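Local coordinates for putative citrate lyase, alfa subunit (Streptococcus mutans, PDB 2HJ0), which belongs to the CitF family of citrate lyase alpha subunits, a two-sheet alpha/beta protein that assembles here with a second copy of itself, at residues Asp299-Phe304 against Leu321-Leu326; Gly273-Thr278 against Gln366-Val371; Ala200-Ile205 against Val225-Val230; Ile67-His72 against Val164-Ala169. All coordinates share one frame; numbering follows the deposited sequence.

Contact 1 (Asp299-Phe304 against Leu321-Leu326)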
loop_
_atom_site.group_PDB
_atom_site.type_symbol
_atom_site.label_atom_id
_atom_site.label_comp_id
_atom_site.label_asym_id
_atom_site.label_seq_id
_atom_site.Cartn_x
_atom_site.Cartn_y
_atom_site.Cartn_z
ATOM N N ASP A 299 -3.482 0.220 37.107
ATOM C CA ASP A 299 -3.087 -0.909 36.286
ATOM C C ASP A 299 -3.542 -0.670 34.861
ATOM O O ASP A 299 -3.682 -1.607 34.071
ATOM C CB ASP A 299 -3.684 -2.200 36.844
ATOM C CG ASP A 299 -2.968 -3.437 36.338
ATOM O OD1 ASP A 299 -1.715 -3.426 36.323
ATOM O OD2 ASP A 299 -3.658 -4.418 35.967
ATOM N N ILE A 300 -3.754 0.608 34.545
ATOM C CA ILE A 300 -4.214 1.011 33.222
ATOM C C ILE A 300 -3.136 0.819 32.161
ATOM O O ILE A 300 -1.940 0.992 32.413
ATOM C CB ILE A 300 -4.706 2.491 33.192
ATOM C CG1 ILE A 300 -3.527 3.445 33.309
ATOM C CG2 ILE A 300 -5.717 2.741 34.300
ATOM C CD1 ILE A 300 -2.927 3.814 31.981
ATOM N N LYS A 301 -3.583 0.450 30.967
ATOM C CA LYS A 301 -2.687 0.221 29.853
ATOM C C LYS A 301 -3.195 0.960 28.617
ATOM O O LYS A 301 -4.383 0.923 28.302
ATOM C CB LYS A 301 -2.597 -1.276 29.571
ATOM C CG LYS A 301 -1.300 -1.714 28.946
ATOM C CD LYS A 301 -1.380 -3.139 28.401
ATOM C CE LYS A 301 -2.343 -3.232 27.216
ATOM N NZ LYS A 301 -2.206 -4.509 26.448
ATOM N N ALA A 302 -2.287 1.638 27.927
ATOM C CA ALA A 302 -2.634 2.389 26.726
ATOM C C ALA A 302 -2.678 1.450 25.520
ATOM O O ALA A 302 -1.891 0.510 25.441
ATOM C CB ALA A 302 -1.607 3.487 26.499
ATOM N N ASN A 303 -3.593 1.706 24.586
ATOM C CA ASN A 303 -3.711 0.883 23.381
ATOM C C ASN A 303 -2.585 1.134 22.370
ATOM O O ASN A 303 -2.083 0.194 21.758
ATOM C CB ASN A 303 -5.064 1.107 22.697
ATOM C CG ASN A 303 -5.286 2.557 22.290
ATOM O OD1 ASN A 303 -6.276 2.882 21.632
ATOM N ND2 ASN A 303 -4.367 3.438 22.683
ATOM N N PHE A 304 -2.199 2.390 22.173
ATOM C CA PHE A 304 -1.110 2.686 21.249
ATOM C C PHE A 304 -0.519 4.079 21.412
ATOM O O PHE A 304 -1.140 4.974 21.980
ATOM C CB PHE A 304 -1.550 2.502 19.782
ATOM C CG PHE A 304 -2.489 3.573 19.287
ATOM C CD1 PHE A 304 -3.861 3.447 19.459
ATOM C CD2 PHE A 304 -2.001 4.727 18.691
ATOM C CE1 PHE A 304 -4.725 4.451 19.047
ATOM C CE2 PHE A 304 -2.866 5.736 18.281
ATOM C CZ PHE A 304 -4.224 5.594 18.458
ATOM N N LEU A 321 3.222 -1.644 28.699
ATOM C CA LEU A 321 2.356 -0.543 29.096
ATOM C C LEU A 321 1.563 0.053 27.938
ATOM O O LEU A 321 0.551 0.730 28.139
ATOM C CB LEU A 321 3.158 0.551 29.776
ATOM C CG LEU A 321 3.145 0.490 31.304
ATOM C CD1 LEU A 321 3.881 -0.751 31.787
ATOM C CD2 LEU A 321 3.815 1.756 31.835
ATOM N N VAL A 322 2.036 -0.179 26.726
ATOM C CA VAL A 322 1.348 0.296 25.542
ATOM C C VAL A 322 1.297 -0.898 24.592
ATOM O O VAL A 322 2.322 -1.489 24.244
ATOM C CB VAL A 322 2.080 1.526 24.898
ATOM C CG1 VAL A 322 3.503 1.170 24.509
ATOM C CG2 VAL A 322 1.310 2.014 23.691
ATOM N N ASP A 323 0.084 -1.261 24.199
ATOM C CA ASP A 323 -0.126 -2.406 23.335
ATOM C C ASP A 323 0.507 -2.343 21.950
ATOM O O ASP A 323 1.229 -3.254 21.560
ATOM C CB ASP A 323 -1.617 -2.686 23.187
ATOM C CG ASP A 323 -1.871 -4.045 22.605
ATOM O OD1 ASP A 323 -1.509 -5.038 23.277
ATOM O OD2 ASP A 323 -2.406 -4.138 21.479
ATOM N N LYS A 324 0.224 -1.287 21.200
ATOM C CA LYS A 324 0.784 -1.151 19.868
ATOM C C LYS A 324 1.420 0.207 19.724
ATOM O O LYS A 324 1.273 1.065 20.584
ATOM C CB LYS A 324 -0.306 -1.267 18.820
ATOM C CG LYS A 324 -1.053 -2.560 18.816
ATOM C CD LYS A 324 -0.344 -3.591 17.977
ATOM C CE LYS A 324 -1.200 -4.824 17.819
ATOM N NZ LYS A 324 -2.545 -4.518 17.280
ATOM N N ILE A 325 2.120 0.411 18.622
ATOM C CA ILE A 325 2.749 1.695 18.360
ATOM C C ILE A 325 2.813 1.939 16.844
ATOM O O ILE A 325 3.378 1.135 16.087
ATOM C CB ILE A 325 4.149 1.771 19.021
ATOM C CG1 ILE A 325 4.992 2.847 18.371
ATOM C CG2 ILE A 325 4.870 0.464 18.890
ATOM C CD1 ILE A 325 6.384 2.844 18.937
ATOM N N LEU A 326 2.187 3.035 16.411
ATOM C CA LEU A 326 2.147 3.418 14.993
ATOM C C LEU A 326 3.267 4.425 14.767
ATOM O O LEU A 326 3.351 5.437 15.459
ATOM C CB LEU A 326 0.785 4.020 14.637
ATOM C CG LEU A 326 -0.405 3.155 15.059
ATOM C CD1 LEU A 326 -1.693 3.828 14.637
ATOM C CD2 LEU A 326 -0.290 1.782 14.443
#
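K301 lays the first part of its side chain across the backbone of L321, its CG 3.2 Å from L321 O, and then reaches on to D323. CG stands anti to the backbone N (chi1 -152°), which carries the chain over the neighbouring segment, and a bend at chi3 (67°) turns the ammonium to the carboxylate. The resulting salt bridge, K301 NZ to D323 OD1 at 3.3 Å, is weak, and K345 offers the same oxygen a second, long ion pair.

The two backbones run parallel. L321 O accepts from A302 N, A302 O takes D323 N at 2.9 Å, and N303 O takes K324 N at 2.8 Å. A302 and V322 share one face, where V322 CG2 comes 3.5 Å from F304 CA; helix 311-318, in the beta-alpha-beta crossover between the two strands, packs on V322. F304 and K324 share the other face. There the F304 ring meets L326 at a slant, F304 CD2 being 4.2 Å from L326 CD1, and P214 of the second subunit packs on both side chains.

K324 NZ leads away to weak hydrogen bonds with T216 and P214 of that subunit. With three backbone hydrogen bonds against one weak ion pair, the ladder probably does most of the joining, while the K301-D323 pair, long and partly exposed, probably adds only a modest electrostatic pull.

Contact 2 (Gly273-Thr278 against Gln366-Val371); sequences GFSFQT and QLDICV
Strands 275-277 and 369-371 run parallel, their axes 4.8 Å apart at closest approach and 17° from alignment. Strand 302-305 flanks 275-277 on its other side in the large mixed sheet, and helices 282-297 and 311-318 pack on T278. Q277 supplies the bonding at the far end: its N gives to I369 O, in the carbonyl plane, and its O takes V371 N at 3.0 Å.

Toward G273 the backbone bonds give way to side-chain ones. S275 OG, held between its own backbone N and carbonyl carbon (chi1 56°), donates to Q366 O at 2.7 Å on a lone pair in the carbonyl plane and accepts from D368 N at 2.8 Å. D368 OD2 takes S275 N at 2.9 Å, met on the anti side and 35° out of the carboxylate plane. A water links G273 O with the same oxygen.

L367 CD1 lies against the backbone of F276, 3.4 Å from its C, while F276 CB meets I369 CG2 at 3.6 Å on the opposite face. Q277 OE1 bonds to Y354 OH.

S275 and D368 thus satisfy each other's backbone N-H, a reciprocal pairing that probably fixes where the strands meet.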
loop_
_atom_site.group_PDB
_atom_site.type_symbol
_atom_site.label_atom_id
_atom_site.label_comp_id
_atom_site.label_asym_id
_atom_site.label_seq_id
_atom_site.Cartn_x
_atom_site.Cartn_y
_atom_site.Cartn_z
ATOM N N GLY A 273 -6.808 1.436 27.828
ATOM C CA GLY A 273 -6.868 1.548 26.375
ATOM C C GLY A 273 -6.918 2.942 25.754
ATOM O O GLY A 273 -7.556 3.141 24.725
ATOM N N PHE A 274 -6.237 3.906 26.366
ATOM C CA PHE A 274 -6.228 5.281 25.870
ATOM C C PHE A 274 -4.999 5.469 24.990
ATOM O O PHE A 274 -3.991 4.804 25.196
ATOM C CB PHE A 274 -6.198 6.260 27.053
ATOM C CG PHE A 274 -4.839 6.427 27.660
ATOM C CD1 PHE A 274 -4.012 7.466 27.248
ATOM C CD2 PHE A 274 -4.359 5.519 28.599
ATOM C CE1 PHE A 274 -2.719 7.603 27.758
ATOM C CE2 PHE A 274 -3.061 5.643 29.121
ATOM C CZ PHE A 274 -2.241 6.686 28.699
ATOM N N SER A 275 -5.083 6.368 24.014
ATOM C CA SER A 275 -3.967 6.613 23.105
ATOM C C SER A 275 -3.300 7.943 23.407
ATOM O O SER A 275 -3.895 8.809 24.043
ATOM C CB SER A 275 -4.456 6.617 21.655
ATOM O OG SER A 275 -5.495 7.565 21.470
ATOM N N PHE A 276 -2.070 8.111 22.940
ATOM C CA PHE A 276 -1.361 9.350 23.180
ATOM C C PHE A 276 -0.121 9.513 22.308
ATOM O O PHE A 276 0.400 8.553 21.726
ATOM C CB PHE A 276 -0.931 9.435 24.642
ATOM C CG PHE A 276 0.118 8.433 25.013
ATOM C CD1 PHE A 276 -0.223 7.115 25.279
ATOM C CD2 PHE A 276 1.455 8.788 25.024
ATOM C CE1 PHE A 276 0.758 6.170 25.541
ATOM C CE2 PHE A 276 2.438 7.841 25.287
ATOM C CZ PHE A 276 2.090 6.532 25.545
ATOM N N GLN A 277 0.353 10.749 22.246
ATOM C CA GLN A 277 1.553 11.076 21.506
ATOM C C GLN A 277 2.316 12.109 22.332
ATOM O O GLN A 277 1.743 13.097 22.782
ATOM C CB GLN A 277 1.206 11.649 20.128
ATOM C CG GLN A 277 2.431 11.987 19.299
ATOM C CD GLN A 277 2.108 12.749 18.037
ATOM O OE1 GLN A 277 1.569 12.206 17.073
ATOM N NE2 GLN A 277 2.430 14.028 18.041
ATOM N N THR A 278 3.602 11.851 22.563
ATOM C CA THR A 278 4.445 12.770 23.322
ATOM C C THR A 278 5.546 13.313 22.439
ATOM O O THR A 278 5.742 12.861 21.310
ATOM C CB THR A 278 5.110 12.099 24.537
ATOM O OG1 THR A 278 5.759 10.895 24.119
ATOM C CG2 THR A 278 4.076 11.784 25.602
ATOM N N GLN A 366 -7.761 9.013 16.101
ATOM C CA GLN A 366 -8.046 8.097 17.179
ATOM C C GLN A 366 -7.163 8.428 18.362
ATOM O O GLN A 366 -7.075 7.674 19.323
ATOM C CB GLN A 366 -7.803 6.667 16.722
ATOM C CG GLN A 366 -8.619 6.297 15.498
ATOM C CD GLN A 366 -10.104 6.481 15.714
ATOM O OE1 GLN A 366 -10.851 6.733 14.768
ATOM N NE2 GLN A 366 -10.542 6.346 16.962
ATOM N N LEU A 367 -6.526 9.581 18.300
ATOM C CA LEU A 367 -5.642 10.003 19.361
ATOM C C LEU A 367 -6.405 10.707 20.497
ATOM O O LEU A 367 -7.156 11.648 20.249
ATOM C CB LEU A 367 -4.596 10.925 18.748
ATOM C CG LEU A 367 -3.381 11.321 19.571
ATOM C CD1 LEU A 367 -2.615 10.086 20.041
ATOM C CD2 LEU A 367 -2.499 12.212 18.708
ATOM N N ASP A 368 -6.225 10.257 21.739
ATOM C CA ASP A 368 -6.912 10.893 22.866
ATOM C C ASP A 368 -6.181 12.129 23.377
ATOM O O ASP A 368 -6.812 13.099 23.797
ATOM C CB ASP A 368 -7.101 9.929 24.052
ATOM C CG ASP A 368 -8.012 8.764 23.731
ATOM O OD1 ASP A 368 -9.060 8.978 23.064
ATOM O OD2 ASP A 368 -7.686 7.633 24.165
ATOM N N ILE A 369 -4.856 12.105 23.361
ATOM C CA ILE A 369 -4.129 13.267 23.846
ATOM C C ILE A 369 -2.749 13.406 23.203
ATOM O O ILE A 369 -2.108 12.420 22.853
ATOM C CB ILE A 369 -4.025 13.220 25.405
ATOM C CG1 ILE A 369 -3.629 14.582 25.939
ATOM C CG2 ILE A 369 -3.000 12.174 25.849
ATOM C CD1 ILE A 369 -2.132 14.841 25.881
ATOM N N CYS A 370 -2.319 14.644 23.011
ATOM C CA CYS A 370 -1.017 14.907 22.442
ATOM C C CYS A 370 -0.334 16.004 23.266
ATOM O O CYS A 370 -0.990 16.908 23.799
ATOM C CB CYS A 370 -1.132 15.326 20.967
ATOM S SG CYS A 370 -1.951 16.950 20.671
ATOM N N VAL A 371 0.990 15.901 23.369
ATOM C CA VAL A 371 1.805 16.850 24.110
ATOM C C VAL A 371 2.711 17.552 23.100
ATOM O O VAL A 371 3.604 16.938 22.530
ATOM C CB VAL A 371 2.648 16.107 25.169
ATOM C CG1 VAL A 371 3.410 17.107 26.032
ATOM C CG2 VAL A 371 1.740 15.233 26.041
HETATM O O HOH W 1 -8.119 5.062 22.861
#

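Contact 3 (Ala200-Ile205 against Val225-Val230)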
loop_
_atom_site.group_PDB
_atom_site.type_symbol
_atom_site.label_atom_id
_atom_site.label_comp_id
_atom_site.label_asym_id
_atom_site.label_seq_id
_atom_site.Cartn_x
_atom_site.Cartn_y
_atom_site.Cartn_z
ATOM N N ALA A 200 3.674 9.990 -7.051
ATOM C CA ALA A 200 4.592 10.571 -8.022
ATOM C C ALA A 200 4.517 9.829 -9.354
ATOM O O ALA A 200 4.207 8.632 -9.397
ATOM C CB ALA A 200 6.028 10.530 -7.477
ATOM N N ASP A 201 4.792 10.544 -10.443
ATOM C CA ASP A 201 4.766 9.920 -11.758
ATOM C C ASP A 201 5.932 8.954 -11.916
ATOM O O ASP A 201 5.751 7.794 -12.277
ATOM C CB ASP A 201 4.808 10.977 -12.858
ATOM C CG ASP A 201 3.451 11.582 -13.117
ATOM O OD1 ASP A 201 2.437 10.991 -12.675
ATOM O OD2 ASP A 201 3.387 12.644 -13.775
ATOM N N GLN A 202 7.129 9.453 -11.648
ATOM C CA GLN A 202 8.313 8.637 -11.719
ATOM C C GLN A 202 9.022 8.657 -10.367
ATOM O O GLN A 202 9.175 9.714 -9.735
ATOM C CB GLN A 202 9.234 9.135 -12.827
ATOM C CG GLN A 202 8.925 8.498 -14.145
ATOM C CD GLN A 202 9.998 8.736 -15.143
ATOM O OE1 GLN A 202 10.239 9.867 -15.547
ATOM N NE2 GLN A 202 10.665 7.671 -15.556
ATOM N N VAL A 203 9.434 7.470 -9.927
ATOM C CA VAL A 203 10.119 7.304 -8.653
ATOM C C VAL A 203 11.509 6.715 -8.850
ATOM O O VAL A 203 11.676 5.687 -9.505
ATOM C CB VAL A 203 9.294 6.375 -7.701
ATOM C CG1 VAL A 203 10.122 5.964 -6.487
ATOM C CG2 VAL A 203 8.019 7.093 -7.252
ATOM N N VAL A 204 12.505 7.386 -8.283
ATOM C CA VAL A 204 13.894 6.942 -8.353
ATOM C C VAL A 204 14.362 6.706 -6.921
ATOM O O VAL A 204 14.506 7.667 -6.170
ATOM C CB VAL A 204 14.800 8.031 -8.968
ATOM C CG1 VAL A 204 16.263 7.650 -8.798
ATOM C CG2 VAL A 204 14.490 8.204 -10.422
ATOM N N ILE A 205 14.577 5.457 -6.516
ATOM C CA ILE A 205 15.055 5.251 -5.154
ATOM C C ILE A 205 16.582 5.121 -5.217
ATOM O O ILE A 205 17.120 4.435 -6.093
ATOM C CB ILE A 205 14.421 3.978 -4.433
ATOM C CG1 ILE A 205 15.085 2.701 -4.915
ATOM C CG2 ILE A 205 12.915 3.898 -4.640
ATOM C CD1 ILE A 205 16.136 2.259 -3.974
ATOM N N VAL A 225 8.230 1.926 -8.077
ATOM C CA VAL A 225 9.559 2.411 -8.412
ATOM C C VAL A 225 9.906 2.299 -9.891
ATOM O O VAL A 225 9.544 1.331 -10.542
ATOM C CB VAL A 225 10.600 1.648 -7.560
ATOM C CG1 VAL A 225 11.992 2.159 -7.826
ATOM C CG2 VAL A 225 10.236 1.788 -6.080
ATOM N N ASP A 226 10.606 3.289 -10.430
ATOM C CA ASP A 226 10.973 3.234 -11.831
ATOM C C ASP A 226 12.439 2.893 -12.007
ATOM O O ASP A 226 12.799 2.071 -12.848
ATOM C CB ASP A 226 10.654 4.569 -12.526
ATOM C CG ASP A 226 9.161 4.850 -12.580
ATOM O OD1 ASP A 226 8.461 4.254 -13.431
ATOM O OD2 ASP A 226 8.684 5.657 -11.752
ATOM N N TYR A 227 13.286 3.511 -11.196
ATOM C CA TYR A 227 14.721 3.287 -11.305
ATOM C C TYR A 227 15.397 3.177 -9.946
ATOM O O TYR A 227 14.942 3.759 -8.953
ATOM C CB TYR A 227 15.356 4.432 -12.099
ATOM C CG TYR A 227 14.889 4.522 -13.533
ATOM C CD1 TYR A 227 15.214 3.530 -14.449
ATOM C CD2 TYR A 227 14.139 5.609 -13.983
ATOM C CE1 TYR A 227 14.810 3.614 -15.788
ATOM C CE2 TYR A 227 13.726 5.704 -15.331
ATOM C CZ TYR A 227 14.074 4.696 -16.224
ATOM O OH TYR A 227 13.709 4.767 -17.545
ATOM N N ILE A 228 16.480 2.411 -9.912
ATOM C CA ILE A 228 17.238 2.235 -8.693
ATOM C C ILE A 228 18.685 2.579 -8.977
ATOM O O ILE A 228 19.256 2.128 -9.966
ATOM C CB ILE A 228 17.188 0.798 -8.173
ATOM C CG1 ILE A 228 15.749 0.395 -7.864
ATOM C CG2 ILE A 228 18.027 0.687 -6.924
ATOM C CD1 ILE A 228 14.944 -0.012 -9.074
ATOM N N VAL A 229 19.268 3.402 -8.120
ATOM C CA VAL A 229 20.651 3.781 -8.290
ATOM C C VAL A 229 21.383 3.511 -6.995
ATOM O O VAL A 229 20.911 3.862 -5.914
ATOM C CB VAL A 229 20.786 5.267 -8.658
ATOM C CG1 VAL A 229 19.995 6.101 -7.683
ATOM C CG2 VAL A 229 22.247 5.682 -8.637
ATOM N N VAL A 230 22.539 2.879 -7.108
ATOM C CA VAL A 230 23.343 2.563 -5.946
ATOM C C VAL A 230 24.473 3.568 -5.780
ATOM O O VAL A 230 25.125 3.919 -6.750
ATOM C CB VAL A 230 23.954 1.168 -6.091
ATOM C CG1 VAL A 230 24.936 0.925 -4.966
ATOM C CG2 VAL A 230 22.855 0.111 -6.074
#
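I205 CG2 is a knob set against the fork of V225, 3.7 Å from both V225 CG1 and V225 CG2. The other branch, CG1, lies between the backbone N and the carbonyl carbon (chi1 78°) and runs alongside I228: I205 CG1 is 3.8 Å from I228 CG1, and I205 CD1 fits beside I228 CG2. V203 extends this ridge, crossing V225 at about a right angle. S172, on the short strand 171-172, covers both isoleucines.

The other face carries V204, whose two methyls divide the work. CG2 sits at the edge of the Y227 ring, near its plane and 4.2 Å from Y227 CB, whereas CG1 meets V229 CG1 at the same spacing. Helix 52-58 closes over these residues, A55 touching V204 and I52 touching V229.

At the start of the strands the contact turns polar: D226 points its side chain at V203, and the anti lone pair of D226 OD2 takes V203 N at 2.7 Å. K360 of the second subunit makes a salt bridge to this oxygen. V203 O is gripped twice, by D226 N at 2.8 Å and by Y227 N at 3.2 Å.

Strands 202-207 and 227-230, parallel and twisted by 21°, are joined by a connection without helix, not the usual crossover. The pair lies toward one end of the mainly parallel sheet, with helix 52-58 on one face, consistent with the Rossmann-like clan of the family.

Contact 4 (Ile67-His72 against Val164-Ala169); sequences ISFHHH and VAFLGA
Backbone hydrogen bonds join I67-F69 to V164-F166 in parallel register: S68 N gives to V164 O at 3.1 Å, and S68 O takes F166 N at 3.0 Å. The strand axes come within 4.7 Å and differ by 20° in direction. A C-H...O contact from I67 CA to V164 O lies beside the first bond.

Apolar and aromatic packing gathers on the face of I67 and V164. I67 CG2 comes to the edge of the F166 ring, near its plane, 3.9 Å from F166 CE2, while V164 CG1 lies over one face of that ring toward its rim. F69 and F166 run side by side and point the same way. Their planes are only 20° apart but slid so far that the rings barely overlap, the centroids being 5.8 Å apart; the closer touch is F69 CE2 on F166 CB at 3.6 Å.

These two strands lie in the middle of a largely parallel alpha/beta sheet, consistent with the Rossmann-like clan of the family, with helices on both faces. Helix 79-89 covers the aromatic side, with L84 on I67 and F69 and V83 on F166; helix 191-199 covers the other, with A193 and A197 on L167.

On the opposite face S68 OG lies beside the A165 methyl and hydrogen-bonds to D196 OD2 of helix 191-199. Past the strand end, H70 comes edge-on to the G168 backbone, though its modelled orientation is doubtful.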
loop_
_atom_site.group_PDB
_atom_site.type_symbol
_atom_site.label_atom_id
_atom_site.label_comp_id
_atom_site.label_asym_id
_atom_site.label_seq_id
_atom_site.Cartn_x
_atom_site.Cartn_y
_atom_site.Cartn_z
ATOM N N ILE A 67 9.967 17.995 -8.276
ATOM C CA ILE A 67 10.599 16.810 -7.744
ATOM C C ILE A 67 10.440 16.813 -6.227
ATOM O O ILE A 67 10.233 17.864 -5.618
ATOM C CB ILE A 67 12.099 16.774 -8.120
ATOM C CG1 ILE A 67 12.841 17.944 -7.471
ATOM C CG2 ILE A 67 12.254 16.848 -9.630
ATOM C CD1 ILE A 67 14.329 17.951 -7.786
ATOM N N SER A 68 10.541 15.634 -5.614
ATOM C CA SER A 68 10.405 15.515 -4.160
ATOM C C SER A 68 11.504 14.672 -3.517
ATOM O O SER A 68 12.238 13.947 -4.200
ATOM C CB SER A 68 9.044 14.912 -3.810
ATOM O OG SER A 68 8.830 13.690 -4.499
ATOM N N PHE A 69 11.587 14.778 -2.191
ATOM C CA PHE A 69 12.566 14.057 -1.370
ATOM C C PHE A 69 11.970 13.912 0.021
ATOM O O PHE A 69 11.025 14.617 0.353
ATOM C CB PHE A 69 13.877 14.841 -1.217
ATOM C CG PHE A 69 14.446 15.354 -2.505
ATOM C CD1 PHE A 69 14.023 16.566 -3.039
ATOM C CD2 PHE A 69 15.416 14.628 -3.181
ATOM C CE1 PHE A 69 14.557 17.044 -4.232
ATOM C CE2 PHE A 69 15.957 15.095 -4.370
ATOM C CZ PHE A 69 15.526 16.305 -4.895
ATOM N N HIS A 70 12.512 13.006 0.836
ATOM C CA HIS A 70 12.004 12.862 2.191
ATOM C C HIS A 70 13.109 13.246 3.173
ATOM O O HIS A 70 14.269 13.358 2.783
ATOM C CB HIS A 70 11.523 11.443 2.456
ATOM C CG HIS A 70 12.622 10.440 2.552
ATOM N ND1 HIS A 70 12.874 9.519 1.560
ATOM C CD2 HIS A 70 13.570 10.249 3.500
ATOM C CE1 HIS A 70 13.937 8.808 1.886
ATOM N NE2 HIS A 70 14.379 9.232 3.058
ATOM N N HIS A 71 12.757 13.465 4.437
ATOM C CA HIS A 71 13.754 13.851 5.436
ATOM C C HIS A 71 13.977 12.842 6.570
ATOM O O HIS A 71 14.341 13.226 7.697
ATOM C CB HIS A 71 13.387 15.209 6.048
ATOM C CG HIS A 71 12.139 15.187 6.871
ATOM N ND1 HIS A 71 10.889 15.006 6.323
ATOM C CD2 HIS A 71 11.950 15.282 8.209
ATOM C CE1 HIS A 71 9.984 14.987 7.284
ATOM N NE2 HIS A 71 10.602 15.149 8.440
ATOM N N HIS A 72 13.791 11.557 6.289
ATOM C CA HIS A 72 13.972 10.565 7.347
ATOM C C HIS A 72 15.407 10.435 7.838
ATOM O O HIS A 72 15.646 9.942 8.937
ATOM C CB HIS A 72 13.432 9.204 6.907
ATOM C CG HIS A 72 11.950 9.078 7.040
ATOM N ND1 HIS A 72 11.114 8.917 5.957
ATOM C CD2 HIS A 72 11.153 9.068 8.134
ATOM C CE1 HIS A 72 9.866 8.810 6.377
ATOM N NE2 HIS A 72 9.862 8.895 7.695
ATOM N N VAL A 164 9.054 13.733 -10.517
ATOM C CA VAL A 164 10.031 12.721 -10.184
ATOM C C VAL A 164 10.339 12.784 -8.707
ATOM O O VAL A 164 10.638 13.849 -8.164
ATOM C CB VAL A 164 11.349 12.927 -10.945
ATOM C CG1 VAL A 164 12.329 11.815 -10.598
ATOM C CG2 VAL A 164 11.089 12.958 -12.425
ATOM N N ALA A 165 10.267 11.634 -8.054
ATOM C CA ALA A 165 10.573 11.574 -6.637
ATOM C C ALA A 165 11.882 10.833 -6.448
ATOM O O ALA A 165 12.015 9.674 -6.845
ATOM C CB ALA A 165 9.467 10.876 -5.888
ATOM N N PHE A 166 12.857 11.514 -5.856
ATOM C CA PHE A 166 14.142 10.902 -5.578
ATOM C C PHE A 166 14.110 10.511 -4.114
ATOM O O PHE A 166 14.264 11.370 -3.255
ATOM C CB PHE A 166 15.244 11.904 -5.838
ATOM C CG PHE A 166 15.330 12.324 -7.267
ATOM C CD1 PHE A 166 15.988 11.534 -8.195
ATOM C CD2 PHE A 166 14.741 13.510 -7.689
ATOM C CE1 PHE A 166 16.058 11.929 -9.524
ATOM C CE2 PHE A 166 14.806 13.907 -9.016
ATOM C CZ PHE A 166 15.462 13.124 -9.933
ATOM N N LEU A 167 13.895 9.223 -3.841
ATOM C CA LEU A 167 13.800 8.728 -2.466
ATOM C C LEU A 167 15.002 7.912 -1.975
ATOM O O LEU A 167 15.453 6.995 -2.653
ATOM C CB LEU A 167 12.537 7.872 -2.307
ATOM C CG LEU A 167 11.230 8.446 -2.852
ATOM C CD1 LEU A 167 10.081 7.470 -2.599
ATOM C CD2 LEU A 167 10.954 9.795 -2.185
ATOM N N GLY A 168 15.509 8.231 -0.787
ATOM C CA GLY A 168 16.624 7.466 -0.262
ATOM C C GLY A 168 16.109 6.253 0.497
ATOM O O GLY A 168 15.145 6.371 1.239
ATOM N N ALA A 169 16.718 5.087 0.295
ATOM C CA ALA A 169 16.299 3.877 0.998
ATOM C C ALA A 169 17.532 3.116 1.450
ATOM O O ALA A 169 18.404 2.764 0.640
ATOM C CB ALA A 169 15.460 3.006 0.103
#

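Overall arrangement
The four contacts form two pairs, one in each large sheet. Contacts 1 and 2 have centres 10 Å apart and meet where strand 302-305 runs beside strand 275-277; contacts 3 and 4, centres 9 Å apart, meet where strand 202-207 adjoins strand 164-169, with V204 N probably bonding to A165 O at 2.7 Å. Between the sheets no contact touches another: contact 1 comes within about 11 Å of contact 4 and contact 2 within about 13 Å of it, nearest atoms. H72 NE2, however, bonds to V328 O, just beyond strand 322-327. Contacts 1, 2 and 3 reach the second subunit, whereas contact 4 stays within its own chain.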